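Long-range contacts in peptidase M14, carboxypeptidase A (PDB 4XED), which probably trims peptides from their C-terminal end as an M14 metallocarboxypeptidase, the crystallised part being its calcium-binding PKD domain: residues N4-I9 and L84-S89; N8-T13 and F28-P33; G35-Y40 and P55-E60; D46-E51 and F64-D69; K71-V76 and T92-M97. All blocks are in the same frame, centred on the assembly; numbering follows the deposited sequence.

Contact 1: N4-I9 and L84-S89. With CA (calcium ion), chain B.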
# COMPACT_ATOMS: atom_id res chain seq x y z
N ASN A 4 -6.55 17.55 -14.66
CA ASN A 4 -6.30 16.66 -13.52
C ASN A 4 -5.07 15.82 -13.73
O ASN A 4 -4.80 15.33 -14.83
CB ASN A 4 -7.50 15.77 -13.29
CG ASN A 4 -7.34 14.90 -12.10
OD1 ASN A 4 -6.97 15.37 -11.03
ND2 ASN A 4 -7.62 13.61 -12.26
N ASP A 5 -4.31 15.64 -12.65
CA ASP A 5 -3.13 14.77 -12.65
C ASP A 5 -3.38 13.57 -11.75
O ASP A 5 -4.11 13.68 -10.78
CB ASP A 5 -1.92 15.56 -12.16
CG ASP A 5 -1.73 16.86 -12.91
OD1 ASP A 5 -1.45 16.79 -14.13
OD2 ASP A 5 -1.89 17.96 -12.30
N PRO A 6 -2.73 12.43 -12.04
CA PRO A 6 -2.90 11.26 -11.16
C PRO A 6 -2.09 11.41 -9.90
O PRO A 6 -1.14 12.20 -9.85
CB PRO A 6 -2.35 10.10 -12.00
CG PRO A 6 -1.29 10.73 -12.81
CD PRO A 6 -1.74 12.15 -13.11
N PRO A 7 -2.45 10.65 -8.86
CA PRO A 7 -1.62 10.70 -7.67
C PRO A 7 -0.20 10.25 -7.97
O PRO A 7 0.07 9.50 -8.93
CB PRO A 7 -2.29 9.70 -6.72
CG PRO A 7 -3.70 9.61 -7.18
CD PRO A 7 -3.61 9.75 -8.68
N ASN A 8 0.70 10.74 -7.12
CA ASN A 8 2.06 10.23 -7.11
C ASN A 8 2.09 8.77 -6.67
O ASN A 8 1.15 8.24 -6.08
CB ASN A 8 2.90 11.13 -6.24
CG ASN A 8 3.04 12.49 -6.86
OD1 ASN A 8 3.44 12.60 -8.01
ND2 ASN A 8 2.62 13.51 -6.15
N ILE A 9 3.18 8.10 -6.96
CA ILE A 9 3.31 6.71 -6.59
C ILE A 9 3.40 6.60 -5.07
O ILE A 9 4.23 7.28 -4.42
CB ILE A 9 4.59 6.15 -7.21
CG1 ILE A 9 4.53 6.23 -8.73
CG2 ILE A 9 4.77 4.73 -6.81
CD1 ILE A 9 5.81 5.86 -9.45
N LEU A 84 -11.45 11.38 -9.46
CA LEU A 84 -11.71 11.19 -10.88
C LEU A 84 -11.18 9.87 -11.45
O LEU A 84 -11.23 9.64 -12.66
CB LEU A 84 -11.13 12.38 -11.66
CG LEU A 84 -11.87 13.71 -11.44
CD1 LEU A 84 -11.05 14.88 -11.92
CD2 LEU A 84 -13.27 13.75 -12.10
N ASN A 85 -10.70 9.00 -10.57
CA ASN A 85 -10.28 7.65 -10.93
C ASN A 85 -9.03 7.56 -11.79
O ASN A 85 -8.78 6.52 -12.41
CB ASN A 85 -11.47 6.85 -11.49
CG ASN A 85 -12.55 6.70 -10.47
OD1 ASN A 85 -12.30 6.25 -9.36
ND2 ASN A 85 -13.76 7.14 -10.82
N TYR A 86 -8.21 8.61 -11.73
CA TYR A 86 -6.92 8.63 -12.41
C TYR A 86 -5.94 7.89 -11.50
O TYR A 86 -5.74 8.28 -10.34
CB TYR A 86 -6.51 10.08 -12.63
CG TYR A 86 -5.63 10.37 -13.83
CD1 TYR A 86 -5.17 9.39 -14.68
CD2 TYR A 86 -5.25 11.68 -14.10
CE1 TYR A 86 -4.37 9.71 -15.79
CE2 TYR A 86 -4.46 12.02 -15.20
CZ TYR A 86 -4.01 11.02 -16.02
OH TYR A 86 -3.22 11.34 -17.11
N GLU A 87 -5.34 6.82 -12.02
CA GLU A 87 -4.54 5.92 -11.20
C GLU A 87 -3.04 6.15 -11.31
O GLU A 87 -2.50 6.35 -12.40
CB GLU A 87 -4.82 4.46 -11.57
CG GLU A 87 -6.25 3.94 -11.34
CD GLU A 87 -6.43 2.40 -11.52
OE1 GLU A 87 -5.46 1.62 -11.29
OE2 GLU A 87 -7.56 1.97 -11.85
N SER A 88 -2.35 6.03 -10.18
CA SER A 88 -0.90 6.04 -10.11
C SER A 88 -0.27 4.71 -10.50
O SER A 88 -0.94 3.71 -10.66
CB SER A 88 -0.46 6.37 -8.69
OG SER A 88 -0.57 5.24 -7.83
N SER A 89 1.05 4.72 -10.62
CA SER A 89 1.86 3.51 -10.66
C SER A 89 1.99 2.89 -9.26
O SER A 89 1.51 3.46 -8.29
CB SER A 89 3.22 3.81 -11.29
OG SER A 89 3.06 3.93 -12.68
CA CA B . -5.61 14.49 -9.21
O HOH W 1 2.01 7.50 -11.00

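Contact 2: N8-T13 and F28-P33. With CA (calcium ion), chain B.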
# COMPACT_ATOMS: atom_id res chain seq x y z
N ASN A 8 0.70 10.74 -7.12
CA ASN A 8 2.06 10.23 -7.11
C ASN A 8 2.09 8.77 -6.67
O ASN A 8 1.15 8.24 -6.08
CB ASN A 8 2.90 11.13 -6.24
CG ASN A 8 3.04 12.49 -6.86
OD1 ASN A 8 3.44 12.60 -8.01
ND2 ASN A 8 2.62 13.51 -6.15
N ILE A 9 3.18 8.10 -6.96
CA ILE A 9 3.31 6.71 -6.59
C ILE A 9 3.40 6.60 -5.07
O ILE A 9 4.23 7.28 -4.42
CB ILE A 9 4.59 6.15 -7.21
CG1 ILE A 9 4.53 6.23 -8.73
CG2 ILE A 9 4.77 4.73 -6.81
CD1 ILE A 9 5.81 5.86 -9.45
N PRO A 10 2.61 5.68 -4.47
CA PRO A 10 2.70 5.56 -3.02
C PRO A 10 4.01 5.03 -2.50
O PRO A 10 4.71 4.26 -3.17
CB PRO A 10 1.57 4.58 -2.69
CG PRO A 10 0.57 4.77 -3.81
CD PRO A 10 1.42 4.97 -5.00
N ASN A 11 4.29 5.43 -1.27
CA ASN A 11 5.38 4.89 -0.48
C ASN A 11 4.82 3.90 0.54
O ASN A 11 3.78 4.14 1.14
CB ASN A 11 6.11 6.02 0.24
CG ASN A 11 6.85 6.92 -0.69
OD1 ASN A 11 7.96 6.58 -1.14
ND2 ASN A 11 6.22 8.02 -1.09
N VAL A 12 5.58 2.82 0.78
CA VAL A 12 5.26 1.77 1.73
C VAL A 12 6.46 1.47 2.62
O VAL A 12 7.50 1.08 2.09
CB VAL A 12 4.89 0.43 1.00
CG1 VAL A 12 4.46 -0.62 2.02
CG2 VAL A 12 3.88 0.64 -0.12
N THR A 13 6.35 1.67 3.93
CA THR A 13 7.45 1.30 4.82
C THR A 13 6.96 0.36 5.91
O THR A 13 5.82 0.47 6.37
CB THR A 13 8.18 2.54 5.44
OG1 THR A 13 7.27 3.30 6.24
CG2 THR A 13 8.77 3.42 4.36
N PHE A 28 1.56 3.60 4.66
CA PHE A 28 1.32 3.92 3.26
C PHE A 28 1.06 5.41 3.15
O PHE A 28 0.26 5.96 3.94
CB PHE A 28 0.10 3.17 2.71
CG PHE A 28 0.23 1.67 2.75
CD1 PHE A 28 -0.06 0.95 3.89
CD2 PHE A 28 0.62 0.96 1.63
CE1 PHE A 28 0.07 -0.42 3.95
CE2 PHE A 28 0.76 -0.42 1.68
CZ PHE A 28 0.46 -1.10 2.85
N VAL A 29 1.66 6.06 2.16
CA VAL A 29 1.28 7.45 1.91
C VAL A 29 1.63 7.90 0.51
O VAL A 29 2.65 7.49 -0.06
CB VAL A 29 1.95 8.42 2.93
CG1 VAL A 29 3.46 8.37 2.82
CG2 VAL A 29 1.43 9.86 2.79
N THR A 30 0.76 8.73 -0.05
CA THR A 30 1.10 9.46 -1.24
C THR A 30 0.40 10.81 -1.19
O THR A 30 -0.37 11.09 -0.28
CB THR A 30 0.73 8.67 -2.50
OG1 THR A 30 1.47 9.24 -3.59
CG2 THR A 30 -0.76 8.72 -2.82
N THR A 31 0.71 11.64 -2.18
CA THR A 31 0.01 12.89 -2.41
C THR A 31 -0.54 12.91 -3.83
O THR A 31 -0.04 12.25 -4.73
CB THR A 31 0.95 14.11 -2.22
OG1 THR A 31 2.00 14.10 -3.19
CG2 THR A 31 1.59 14.12 -0.87
N ASP A 32 -1.60 13.68 -4.00
CA ASP A 32 -2.11 14.01 -5.32
C ASP A 32 -1.69 15.43 -5.66
O ASP A 32 -1.86 16.31 -4.83
CB ASP A 32 -3.63 13.84 -5.32
CG ASP A 32 -4.26 14.14 -6.68
OD1 ASP A 32 -4.51 15.34 -6.97
OD2 ASP A 32 -4.46 13.20 -7.50
N PRO A 33 -1.21 15.69 -6.90
CA PRO A 33 -0.70 17.02 -7.24
C PRO A 33 -1.75 18.11 -7.18
O PRO A 33 -1.37 19.28 -7.08
CB PRO A 33 -0.22 16.85 -8.68
CG PRO A 33 0.11 15.42 -8.82
CD PRO A 33 -0.90 14.70 -7.95
CA CA B . -5.61 14.49 -9.21

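Contact 3: G35-Y40 and P55-E60. With CA (calcium ion), chain B.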
# COMPACT_ATOMS: atom_id res chain seq x y z
N GLY A 35 -4.17 18.04 -4.92
CA GLY A 35 -4.69 17.99 -3.56
C GLY A 35 -5.93 17.13 -3.37
O GLY A 35 -6.57 17.20 -2.32
N ASP A 36 -6.25 16.31 -4.37
CA ASP A 36 -7.45 15.50 -4.35
C ASP A 36 -7.37 14.42 -3.28
O ASP A 36 -6.29 13.91 -2.98
CB ASP A 36 -7.62 14.78 -5.69
CG ASP A 36 -7.77 15.73 -6.86
OD1 ASP A 36 -8.31 16.85 -6.69
OD2 ASP A 36 -7.41 15.33 -7.98
N ASN A 37 -8.52 14.07 -2.71
CA ASN A 37 -8.63 12.86 -1.92
C ASN A 37 -8.33 11.66 -2.79
O ASN A 37 -8.54 11.69 -4.01
CB ASN A 37 -10.03 12.71 -1.36
CG ASN A 37 -10.36 13.70 -0.27
OD1 ASN A 37 -9.49 14.36 0.30
ND2 ASN A 37 -11.64 13.81 0.02
N ILE A 38 -7.79 10.61 -2.17
CA ILE A 38 -7.44 9.39 -2.91
C ILE A 38 -7.83 8.11 -2.17
O ILE A 38 -8.00 8.10 -0.95
CB ILE A 38 -5.91 9.29 -3.32
CG1 ILE A 38 -4.98 8.92 -2.14
CG2 ILE A 38 -5.46 10.57 -4.00
CD1 ILE A 38 -4.78 9.99 -1.11
N THR A 39 -7.96 7.02 -2.93
CA THR A 39 -8.15 5.69 -2.40
C THR A 39 -6.92 4.86 -2.77
O THR A 39 -6.25 5.16 -3.76
CB THR A 39 -9.43 4.99 -2.90
OG1 THR A 39 -9.47 5.00 -4.33
CG2 THR A 39 -10.67 5.68 -2.33
N TYR A 40 -6.63 3.84 -1.98
CA TYR A 40 -5.48 2.98 -2.19
C TYR A 40 -5.90 1.56 -2.56
O TYR A 40 -6.88 1.04 -2.04
CB TYR A 40 -4.62 2.90 -0.92
CG TYR A 40 -3.95 4.19 -0.52
CD1 TYR A 40 -2.70 4.54 -1.03
CD2 TYR A 40 -4.56 5.06 0.37
CE1 TYR A 40 -2.06 5.72 -0.65
CE2 TYR A 40 -3.95 6.25 0.75
CZ TYR A 40 -2.69 6.57 0.24
OH TYR A 40 -2.02 7.73 0.55
N PRO A 55 -12.13 7.06 0.84
CA PRO A 55 -11.04 8.01 0.56
C PRO A 55 -10.31 8.51 1.79
O PRO A 55 -10.88 8.55 2.90
CB PRO A 55 -11.77 9.17 -0.14
CG PRO A 55 -13.17 9.09 0.37
CD PRO A 55 -13.45 7.62 0.52
N TYR A 56 -9.07 8.92 1.56
CA TYR A 56 -8.20 9.58 2.52
C TYR A 56 -7.74 10.91 1.95
O TYR A 56 -7.76 11.12 0.73
CB TYR A 56 -6.99 8.72 2.83
CG TYR A 56 -7.33 7.40 3.48
CD1 TYR A 56 -7.70 7.32 4.82
CD2 TYR A 56 -7.30 6.23 2.74
CE1 TYR A 56 -8.00 6.09 5.40
CE2 TYR A 56 -7.61 5.00 3.31
CZ TYR A 56 -7.95 4.93 4.63
OH TYR A 56 -8.26 3.70 5.18
N ALA A 57 -7.32 11.83 2.82
CA ALA A 57 -6.75 13.10 2.37
C ALA A 57 -5.44 12.83 1.64
O ALA A 57 -4.65 11.94 2.05
CB ALA A 57 -6.49 14.01 3.57
N SER A 58 -5.16 13.67 0.65
CA SER A 58 -3.84 13.69 0.06
C SER A 58 -2.81 13.91 1.17
O SER A 58 -2.96 14.83 1.98
CB SER A 58 -3.77 14.75 -1.01
OG SER A 58 -2.48 14.87 -1.58
N GLY A 59 -1.78 13.07 1.22
CA GLY A 59 -0.68 13.24 2.15
C GLY A 59 -0.86 12.65 3.53
O GLY A 59 0.04 12.70 4.36
N GLU A 60 -2.02 12.06 3.76
CA GLU A 60 -2.30 11.41 5.02
C GLU A 60 -1.67 10.04 5.10
O GLU A 60 -1.89 9.20 4.23
CB GLU A 60 -3.81 11.29 5.18
CG GLU A 60 -4.26 10.64 6.48
CD GLU A 60 -5.79 10.48 6.58
OE1 GLU A 60 -6.52 11.00 5.68
OE2 GLU A 60 -6.20 9.81 7.53
CA CA B . -5.61 14.49 -9.21
O HOH W 2 -7.09 15.69 -0.08
O HOH W 3 -3.52 9.33 2.07

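Contact 4: D46-E51 and F64-D69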
# COMPACT_ATOMS: atom_id res chain seq x y z
N ASP A 46 0.32 -12.13 -1.26
CA ASP A 46 -0.10 -13.48 -0.93
C ASP A 46 -1.49 -13.79 -1.45
O ASP A 46 -2.06 -14.80 -1.09
CB ASP A 46 -0.06 -13.68 0.59
CG ASP A 46 -0.88 -12.67 1.35
OD1 ASP A 46 -1.55 -11.82 0.73
OD2 ASP A 46 -0.87 -12.76 2.61
N GLY A 47 -2.02 -12.91 -2.31
CA GLY A 47 -3.38 -13.03 -2.84
C GLY A 47 -4.40 -12.12 -2.16
O GLY A 47 -5.44 -11.87 -2.73
N PHE A 48 -4.10 -11.64 -0.96
CA PHE A 48 -5.00 -10.73 -0.24
C PHE A 48 -4.74 -9.30 -0.69
O PHE A 48 -3.62 -8.91 -1.06
CB PHE A 48 -4.81 -10.90 1.29
CG PHE A 48 -5.22 -12.24 1.79
CD1 PHE A 48 -6.56 -12.61 1.78
CD2 PHE A 48 -4.27 -13.16 2.24
CE1 PHE A 48 -6.95 -13.86 2.23
CE2 PHE A 48 -4.66 -14.43 2.68
CZ PHE A 48 -6.00 -14.76 2.68
N THR A 49 -5.82 -8.53 -0.70
CA THR A 49 -5.79 -7.15 -1.17
C THR A 49 -6.66 -6.24 -0.31
O THR A 49 -7.56 -6.72 0.40
CB THR A 49 -6.34 -7.05 -2.62
OG1 THR A 49 -7.67 -7.62 -2.66
CG2 THR A 49 -5.44 -7.78 -3.61
N GLU A 50 -6.40 -4.94 -0.40
CA GLU A 50 -7.29 -3.90 0.09
C GLU A 50 -7.70 -3.13 -1.16
O GLU A 50 -6.88 -2.47 -1.78
CB GLU A 50 -6.58 -3.01 1.11
CG GLU A 50 -5.81 -3.72 2.23
CD GLU A 50 -6.65 -4.62 3.11
OE1 GLU A 50 -7.87 -4.35 3.29
OE2 GLU A 50 -6.07 -5.59 3.65
N GLU A 51 -8.97 -3.25 -1.56
CA GLU A 51 -9.38 -2.78 -2.89
C GLU A 51 -10.01 -1.41 -2.84
O GLU A 51 -11.21 -1.23 -2.59
CB GLU A 51 -10.26 -3.82 -3.60
CG GLU A 51 -9.47 -5.12 -3.69
CD GLU A 51 -10.01 -6.15 -4.66
OE1 GLU A 51 -11.09 -5.93 -5.27
OE2 GLU A 51 -9.34 -7.20 -4.80
N PHE A 64 -1.71 0.07 7.98
CA PHE A 64 -2.44 -1.19 7.98
C PHE A 64 -1.53 -2.33 8.33
O PHE A 64 -0.38 -2.35 7.91
CB PHE A 64 -3.04 -1.46 6.61
CG PHE A 64 -3.99 -0.41 6.16
CD1 PHE A 64 -5.14 -0.12 6.88
CD2 PHE A 64 -3.72 0.30 5.02
CE1 PHE A 64 -6.01 0.87 6.46
CE2 PHE A 64 -4.57 1.28 4.59
CZ PHE A 64 -5.72 1.58 5.31
N SER A 65 -2.05 -3.28 9.11
CA SER A 65 -1.28 -4.43 9.51
C SER A 65 -1.63 -5.66 8.67
O SER A 65 -2.69 -5.73 8.07
CB SER A 65 -1.48 -4.71 10.99
OG SER A 65 -2.83 -4.97 11.32
N HIS A 66 -0.72 -6.62 8.64
CA HIS A 66 -0.93 -7.86 7.91
C HIS A 66 -0.12 -8.94 8.60
O HIS A 66 0.88 -8.65 9.27
CB HIS A 66 -0.57 -7.72 6.43
CG HIS A 66 -1.07 -8.85 5.58
ND1 HIS A 66 -2.41 -9.05 5.33
CD2 HIS A 66 -0.41 -9.84 4.92
CE1 HIS A 66 -2.56 -10.12 4.56
NE2 HIS A 66 -1.36 -10.60 4.28
N THR A 67 -0.57 -10.17 8.41
CA THR A 67 0.12 -11.37 8.89
C THR A 67 0.23 -12.34 7.71
O THR A 67 -0.75 -12.53 6.98
CB THR A 67 -0.68 -12.04 10.04
OG1 THR A 67 -0.96 -11.07 11.06
CG2 THR A 67 0.08 -13.15 10.65
N TRP A 68 1.41 -12.91 7.50
CA TRP A 68 1.60 -13.94 6.48
C TRP A 68 1.73 -15.30 7.19
O TRP A 68 2.48 -15.44 8.15
CB TRP A 68 2.86 -13.67 5.66
CG TRP A 68 2.78 -12.44 4.78
CD1 TRP A 68 2.41 -12.42 3.46
CD2 TRP A 68 3.08 -11.08 5.13
NE1 TRP A 68 2.47 -11.15 2.96
CE2 TRP A 68 2.87 -10.31 3.96
CE3 TRP A 68 3.48 -10.44 6.30
CZ2 TRP A 68 3.05 -8.91 3.94
CZ3 TRP A 68 3.67 -9.07 6.26
CH2 TRP A 68 3.46 -8.34 5.09
N ASP A 69 1.00 -16.30 6.71
CA ASP A 69 0.97 -17.58 7.42
C ASP A 69 1.68 -18.68 6.63
O ASP A 69 1.45 -19.86 6.87
CB ASP A 69 -0.47 -18.01 7.72
CG ASP A 69 -1.14 -17.14 8.79
OD1 ASP A 69 -0.46 -16.67 9.73
OD2 ASP A 69 -2.37 -16.95 8.68

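Contact 5: K71-V76 and T92-M97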
# COMPACT_ATOMS: atom_id res chain seq x y z
N LYS A 71 5.73 -19.43 4.72
CA LYS A 71 7.05 -19.00 4.31
C LYS A 71 6.98 -18.40 2.91
O LYS A 71 6.15 -18.80 2.09
CB LYS A 71 8.03 -20.18 4.32
CG LYS A 71 7.71 -21.22 3.30
CD LYS A 71 8.60 -22.44 3.45
CE LYS A 71 8.17 -23.54 2.50
NZ LYS A 71 8.94 -24.76 2.79
N GLY A 72 7.85 -17.45 2.64
CA GLY A 72 7.93 -16.87 1.32
C GLY A 72 8.50 -15.49 1.29
O GLY A 72 8.78 -14.90 2.32
N THR A 73 8.70 -15.00 0.09
CA THR A 73 9.06 -13.62 -0.14
C THR A 73 7.86 -12.97 -0.82
O THR A 73 7.44 -13.42 -1.88
CB THR A 73 10.31 -13.54 -1.02
OG1 THR A 73 11.41 -14.17 -0.37
CG2 THR A 73 10.67 -12.11 -1.32
N TYR A 74 7.33 -11.91 -0.21
CA TYR A 74 6.07 -11.30 -0.62
C TYR A 74 6.30 -9.88 -1.12
O TYR A 74 6.92 -9.06 -0.43
CB TYR A 74 5.10 -11.32 0.57
CG TYR A 74 4.79 -12.74 1.03
CD1 TYR A 74 3.84 -13.48 0.35
CD2 TYR A 74 5.41 -13.32 2.13
CE1 TYR A 74 3.54 -14.77 0.73
CE2 TYR A 74 5.11 -14.60 2.52
CZ TYR A 74 4.16 -15.30 1.81
OH TYR A 74 3.81 -16.58 2.15
N VAL A 75 5.75 -9.58 -2.28
CA VAL A 75 5.87 -8.24 -2.83
C VAL A 75 4.62 -7.45 -2.47
O VAL A 75 3.55 -7.65 -3.05
CB VAL A 75 6.09 -8.26 -4.33
CG1 VAL A 75 6.34 -6.88 -4.81
CG2 VAL A 75 7.25 -9.17 -4.68
N VAL A 76 4.75 -6.59 -1.46
CA VAL A 76 3.65 -5.72 -1.07
C VAL A 76 3.65 -4.55 -2.07
O VAL A 76 4.70 -3.95 -2.32
CB VAL A 76 3.84 -5.20 0.35
CG1 VAL A 76 2.77 -4.21 0.73
CG2 VAL A 76 3.89 -6.37 1.33
N THR A 92 6.36 -0.37 -4.10
CA THR A 92 6.56 -1.76 -3.70
C THR A 92 7.57 -1.92 -2.57
O THR A 92 8.54 -1.13 -2.46
CB THR A 92 7.00 -2.66 -4.89
OG1 THR A 92 8.40 -2.52 -5.16
CG2 THR A 92 6.21 -2.37 -6.17
N LEU A 93 7.34 -2.93 -1.74
CA LEU A 93 8.24 -3.33 -0.66
C LEU A 93 8.24 -4.83 -0.57
O LEU A 93 7.18 -5.45 -0.43
CB LEU A 93 7.75 -2.75 0.66
CG LEU A 93 8.65 -2.94 1.87
CD1 LEU A 93 9.97 -2.17 1.75
CD2 LEU A 93 7.94 -2.56 3.16
N GLU A 94 9.43 -5.42 -0.59
CA GLU A 94 9.57 -6.88 -0.50
C GLU A 94 9.72 -7.31 0.96
O GLU A 94 10.62 -6.85 1.67
CB GLU A 94 10.78 -7.30 -1.32
CG GLU A 94 11.10 -8.75 -1.30
CD GLU A 94 12.56 -9.01 -1.66
OE1 GLU A 94 13.45 -8.87 -0.76
OE2 GLU A 94 12.80 -9.34 -2.83
N VAL A 95 8.84 -8.21 1.39
CA VAL A 95 8.82 -8.68 2.78
C VAL A 95 9.10 -10.18 2.80
O VAL A 95 8.40 -10.97 2.16
CB VAL A 95 7.44 -8.43 3.37
CG1 VAL A 95 7.35 -8.93 4.78
CG2 VAL A 95 7.14 -6.91 3.35
N THR A 96 10.13 -10.57 3.55
CA THR A 96 10.56 -11.97 3.64
C THR A 96 10.07 -12.60 4.95
O THR A 96 10.25 -12.04 6.02
CB THR A 96 12.09 -12.08 3.53
OG1 THR A 96 12.50 -11.51 2.28
CG2 THR A 96 12.53 -13.50 3.59
N MSE A 97 9.51 -13.79 4.82
CA MSE A 97 9.05 -14.62 5.93
C MSE A 97 9.71 -15.97 5.80
O MSE A 97 9.19 -16.84 5.11
CB MSE A 97 7.54 -14.75 5.82
CG MSE A 97 6.81 -13.42 6.00
SE MSE A 97 6.81 -12.87 7.88
CE MSE A 97 7.07 -10.96 7.63
O HOH W 4 13.70 -13.08 0.30

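Contact 1: N4-I9 and L84-S89
Tyr86 and Pro6 form the heart of this surface contact at the calcium-binding end of the PKD domain, an immunoglobulin-like beta sandwich. Here the N-terminal lead-in to strand 11-13 runs alongside the loop between strands 72-82 and 91-97. No direct hydrogen bond joins the two segments, so shape does most of the work, and Tyr86 shows how. Its CB lies beside Asn4 ND2. With CG turned anti to the backbone N (chi1 -152°), the ring is carried along the incoming chain, CG resting on Pro6 CB at 3.8 Å. Tyr86 CD2 meets Pro6 N at 3.3 Å, CE2 reaches Pro6 CD at 3.4 Å, and CZ still lies near that carbon. Pro6 CD stands over the ring face, 3.9 Å from the Tyr86 centroid, a CH-pi contact. At CE2 the edge of the ring meets Asn4 O, which lies in the ring plane. Leu84 CD1 packs against the amide of Asn4, 3.7 Å from ND2, while Asn4 OD1 and the carbonyl oxygen of Asp5 bind the calcium ion with Asp32, Asn34, Asp36 and Asp82. Asn4 thus serves loop and metal alike. Toward Ile9 the segments are linked by a water that accepts from Ser89 N at 3.0 Å and donates a weak bond to Pro7 O; Ser88 CB meets Pro7 O at 3.2 Å.

Contact 2: N8-T13 and F28-P33
Asn8 or Asn11 takes part in every hydrogen bond between the two antiparallel segments. Among backbone bonds, Asn11 and Val29 form a hydrogen-bonded antiparallel pair, Asn11 N to Val29 O at 2.9 Å and nearly straight (179°), with the return bond from Val29 N to Asn11 O. Past the end of the strands the pairing is resumed by Asn8 N, which donates to Thr31 O at 2.9 Å.

Side-chain bonds fill the interval. Thr30 OG1 donates to Asn8 O at 2.7 Å from above the carbonyl plane rather than along a lone pair, a position reached because OG1 is anti to its own backbone N (chi1 -161°). In the amide plane of Asn8, ND2 donates to Thr31 OG1 at 3.1 Å; its second bond, to Thr31 O, is weak.

Apolar contacts take over on the buried side, where Val12 CG2 lies 3.7 Å from Phe28 CD2 and the two side chains run side by side, both reaching Ala78 of strand 72-82.

Asp32 grips calcium with both carboxylate oxygens, OD2 at 2.4 Å. The whole is a beta hairpin of the PKD sandwich whose open end, held by side-chain bonds, leads into the calcium site.

Contact 3: G35-Y40 and P55-E60
Ile38 and Tyr56 pair in the antiparallel hairpin of strands 38-43 and 49-56, at the edge of the larger sheet of the PKD sandwich. Their two backbone bonds, Ile38 N to Tyr56 O at 2.9 Å and Tyr56 N to Ile38 O at 2.8 Å, form the first shell. With CG anti to the carbonyl carbon (chi1 -66°), Tyr40 brings its ring edge to Tyr56, 3.8 Å between Tyr40 CD2 and Tyr56 CD2, the side chains crossing at about a right angle. Thr39 CG2 lies against Pro55, which follows a cis peptide bond.

One shell out, a type II turn from Ala57 to Glu60 is closed by Glu60 N to Ala57 O and braced by Ala57 N to Glu60 OE1. Tyr40 OH donates to a water that in turn donates to Ala57 O and Glu60 O, and accepts from Thr30 N, just past strand 24-29 of the facing sheet. Ser58 OG is bonded to Asp32 N, tying the turn to a calcium ligand. Asp36 binds the ion itself through OD2 at 2.3 Å. A second water bridges the segments, donating to Gly35 O and Asn37 OD1 and accepting from Ser58 N at 2.9 Å.

Contact 4: D46-E51 and F64-D69
Asp46 and His66 meet head-on across the end of the PKD sandwich far from the calcium. Asp46 sits in a Gly-Asp-Gly sequence that corresponds to the core of the WDFGDGS signature of PKD domains, with Trp44 just before it. The histidine donates from NE2 to Asp46 OD2 at 2.8 Å and 178°; the oxygen lies in the plane of the imidazole and is met on its syn side, somewhat out of the carboxylate plane, the carboxylate and ring planes being turned 67° apart. Asp46 reaches across because its CG sits between the backbone N and the carbonyl carbon (chi1 56°). Its other oxygen, OD1, accepts from Phe48 N at 3.1 Å, from above the carboxylate plane, closing an Asx turn. Each oxygen therefore has a separate task, one joining the segments and one shaping the loop. Replacing Asp46 by alanine removes both oxygens, and His66 NE2 would probably be left without its acceptor and the turn at Phe48 less firmly held.

The CD2 edge of the imidazole points at the centre of one face of Trp68, and the ring is stacked with Trp44. Trp68 crosses Asp46 at about a right angle, its CD1 3.4 Å from OD2, while its NE1 donates to Trp44 O. The carboxylate could stabilise a protonated imidazole. Phe48 crosses His66 at about a right angle, its CB 4.0 Å from His66 CE1.

Contact 5: K71-V76 and T92-M97
Gly72 and Met97, Tyr74 and Val95, and Val76 and Leu93 are the hydrogen-bonded pairs of two antiparallel strands; the axes of strand segments 72-76 and 92-97 approach to 4.6 Å, their directions 157° apart. This hairpin forms an edge of the four-stranded sheet of the PKD sandwich. Six backbone bonds join it.

Tyr74, Val76, Val95 and Met97, a selenomethionine in this crystal, lie on the face turned to the other sheet, beside Tyr24 and Tyr26. Tyr74 turns its ring edge to the neighbouring strand: CE2 is 4.0 Å from Met97 CG. Its ring also stacks on Trp68, and its OH is bonded to Lys70 O. With an alanine in its place, Trp68 would probably lose its stacking partner, Met97 CG its neighbour and Lys70 O the hydroxyl bonded to it. A CB on Gly72 would crowd the Tyr74 ring. Val76 CG2 packs on Val95 CG2 at 3.9 Å.

Thr73, Glu94 and Thr96 line the opposite face. With OG1 beside the backbone N (chi1 -62°), Thr73 CG2 is left anti to it and rests on Glu94 CG at 3.4 Å; one water bridges Thr73 OG1 and Thr96 OG1, at 2.6 and 2.8 Å.

Contacts 1, 2 and 3 gather round one calcium ion, each supplying at least one ligand residue, and their centres lie only about 9 to 11 Å apart. Contacts 1 and 2 share Asn8 and Ile9; contacts 2 and 3 are joined by Gly59 N with Thr30 O (2.9 Å). Contacts 4 and 5 occupy the other end of the sandwich, their centres about 11 Å apart, with Trp68 CD1 3.4 Å from Tyr74 CD2. The centres of contacts 1 and 5 are about 25 Å apart. Between the ends, Phe28 CD1 meets Phe64 CD2 at 3.9 Å, linking contacts 2 and 4 within one sheet, and Val12 and Val76 meet across the core.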